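Local coordinates for ABC transporter, ATP binding protein (Sulfolobus solfataricus, PDB 1OXX) that powers glucose uptake as the ATP-hydrolysing subunit of an ABC transporter, coupling the energy of ATP to the transport system, at residues Gly43-Met48 with Leu163-Phe168. The protein carries 1 engineered substitution. Residues are numbered along the deposited sequence; the frame is centred on the assembly and turned at random. Where two conformers were deposited one is given.
Sequences GKTTFM and LLDEPF
Met48 lays its thioether over the end of strand 161-165: in the conformer described, SD rests against Leu164 O and 3.6 Å from Asp165 CB, while CE turns to Leu163 CB at 3.8 Å. With CG anti to the backbone N (chi1 -177°), the long, unbranched, apolar chain suits the reach from helix 41-52 to the strand. Leu163 supplies the apolar partner, while Phe88 and Leu195 on the flanking strands also touch the methionine.

One helical turn earlier, Thr45 OG1 donates a hydrogen bond of 2.7 Å to Asp165 OD2, which accepts it through its syn lone pair. A water bridges the pair, donating to Thr45 OG1 and Asp165 OD1; the hydroxyl thus gives and accepts at once, and the aspartate has one oxygen for each partner. Replacing Asp165 by an alanine would remove both oxygens, and the Thr45 hydroxyl would probably lose its close acceptor and the water one of its two anchors.

Lys44 and Thr45 belong to the Walker A P-loop, and the aspartate ends the hydrophobic Walker B strand just before Glu166. In ABC ATPases these motifs frame the magnesium site; the direct threonine-aspartate bond with its water is consistent with that place.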
# COMPACT_ATOMS: atom_id res chain seq x y z
N GLY A 43 5.10 -10.23 -6.77
CA GLY A 43 6.41 -9.62 -6.58
C GLY A 43 6.58 -9.02 -5.20
O GLY A 43 7.62 -9.16 -4.56
N LYS A 44 5.55 -8.34 -4.75
CA LYS A 44 5.55 -7.81 -3.40
C LYS A 44 5.60 -8.95 -2.39
O LYS A 44 6.29 -8.85 -1.39
CB LYS A 44 4.31 -6.96 -3.14
CG LYS A 44 4.27 -5.66 -3.91
CD LYS A 44 2.97 -4.89 -3.61
CE LYS A 44 1.76 -5.56 -4.24
NZ LYS A 44 0.58 -4.64 -4.36
N THR A 45 4.84 -10.01 -2.63
CA THR A 45 4.84 -11.15 -1.73
C THR A 45 6.19 -11.85 -1.79
O THR A 45 6.68 -12.34 -0.77
CB THR A 45 3.69 -12.11 -2.09
OG1 THR A 45 2.46 -11.53 -1.65
CG2 THR A 45 3.80 -13.44 -1.34
N THR A 46 6.80 -11.89 -2.98
CA THR A 46 8.14 -12.46 -3.09
C THR A 46 9.09 -11.69 -2.18
O THR A 46 9.86 -12.27 -1.42
CB THR A 46 8.61 -12.44 -4.52
OG1 THR A 46 7.81 -13.35 -5.29
CG2 THR A 46 10.05 -12.97 -4.65
N PHE A 47 9.05 -10.37 -2.26
CA PHE A 47 9.87 -9.54 -1.38
C PHE A 47 9.60 -9.88 0.08
O PHE A 47 10.51 -10.09 0.87
CB PHE A 47 9.59 -8.06 -1.62
CG PHE A 47 10.42 -7.13 -0.77
CD1 PHE A 47 11.75 -6.88 -1.08
CD2 PHE A 47 9.88 -6.50 0.33
CE1 PHE A 47 12.52 -6.02 -0.30
CE2 PHE A 47 10.64 -5.64 1.10
CZ PHE A 47 11.96 -5.41 0.79
N MET A 48 8.32 -9.97 0.43
CA MET A 48 7.99 -10.23 1.81
C MET A 48 8.49 -11.59 2.27
O MET A 48 8.94 -11.77 3.42
CB MET A 48 6.48 -10.13 2.00
CG MET A 48 6.07 -10.32 3.46
SD MET A 48 4.93 -9.14 4.17
CE MET A 48 6.05 -7.86 4.64
N LEU A 163 5.66 -8.33 10.07
CA LEU A 163 5.50 -8.36 8.62
C LEU A 163 4.03 -8.56 8.29
O LEU A 163 3.43 -9.53 8.74
CB LEU A 163 6.29 -9.51 8.02
CG LEU A 163 7.78 -9.55 8.30
CD1 LEU A 163 8.48 -10.78 7.67
CD2 LEU A 163 8.43 -8.28 7.77
N LEU A 164 3.48 -7.67 7.48
CA LEU A 164 2.07 -7.69 7.10
C LEU A 164 1.96 -7.74 5.58
O LEU A 164 2.50 -6.89 4.89
CB LEU A 164 1.37 -6.45 7.61
CG LEU A 164 1.47 -6.14 9.10
CD1 LEU A 164 0.87 -4.76 9.40
CD2 LEU A 164 0.81 -7.21 9.96
N ASP A 165 1.27 -8.75 5.08
CA ASP A 165 1.04 -8.90 3.65
C ASP A 165 -0.47 -8.95 3.45
O ASP A 165 -1.12 -9.94 3.81
CB ASP A 165 1.69 -10.19 3.14
CG ASP A 165 1.61 -10.34 1.63
OD1 ASP A 165 0.76 -9.68 0.99
OD2 ASP A 165 2.38 -11.11 1.01
N GLU A 166 -1.04 -7.88 2.89
CA GLU A 166 -2.48 -7.79 2.67
C GLU A 166 -3.22 -8.13 3.94
O GLU A 166 -4.17 -8.92 3.93
CB GLU A 166 -2.93 -8.76 1.57
CG GLU A 166 -2.45 -8.41 0.19
CD GLU A 166 -3.21 -7.25 -0.42
OE1 GLU A 166 -4.40 -7.07 -0.08
OE2 GLU A 166 -2.62 -6.52 -1.24
N PRO A 167 -2.82 -7.52 5.05
CA PRO A 167 -3.31 -7.95 6.37
C PRO A 167 -4.77 -7.66 6.68
O PRO A 167 -5.27 -8.25 7.65
CB PRO A 167 -2.46 -7.10 7.32
CG PRO A 167 -2.20 -5.89 6.54
CD PRO A 167 -1.87 -6.41 5.16
N PHE A 168 -5.42 -6.79 5.92
CA PHE A 168 -6.80 -6.38 6.25
C PHE A 168 -7.78 -6.79 5.18
O PHE A 168 -8.96 -6.44 5.23
CB PHE A 168 -6.85 -4.87 6.43
CG PHE A 168 -5.77 -4.34 7.30
CD1 PHE A 168 -4.86 -3.44 6.81
CD2 PHE A 168 -5.64 -4.79 8.61
CE1 PHE A 168 -3.84 -2.98 7.61
CE2 PHE A 168 -4.65 -4.34 9.39
CZ PHE A 168 -3.74 -3.41 8.91
O HOH W 1 0.95 -9.03 -1.88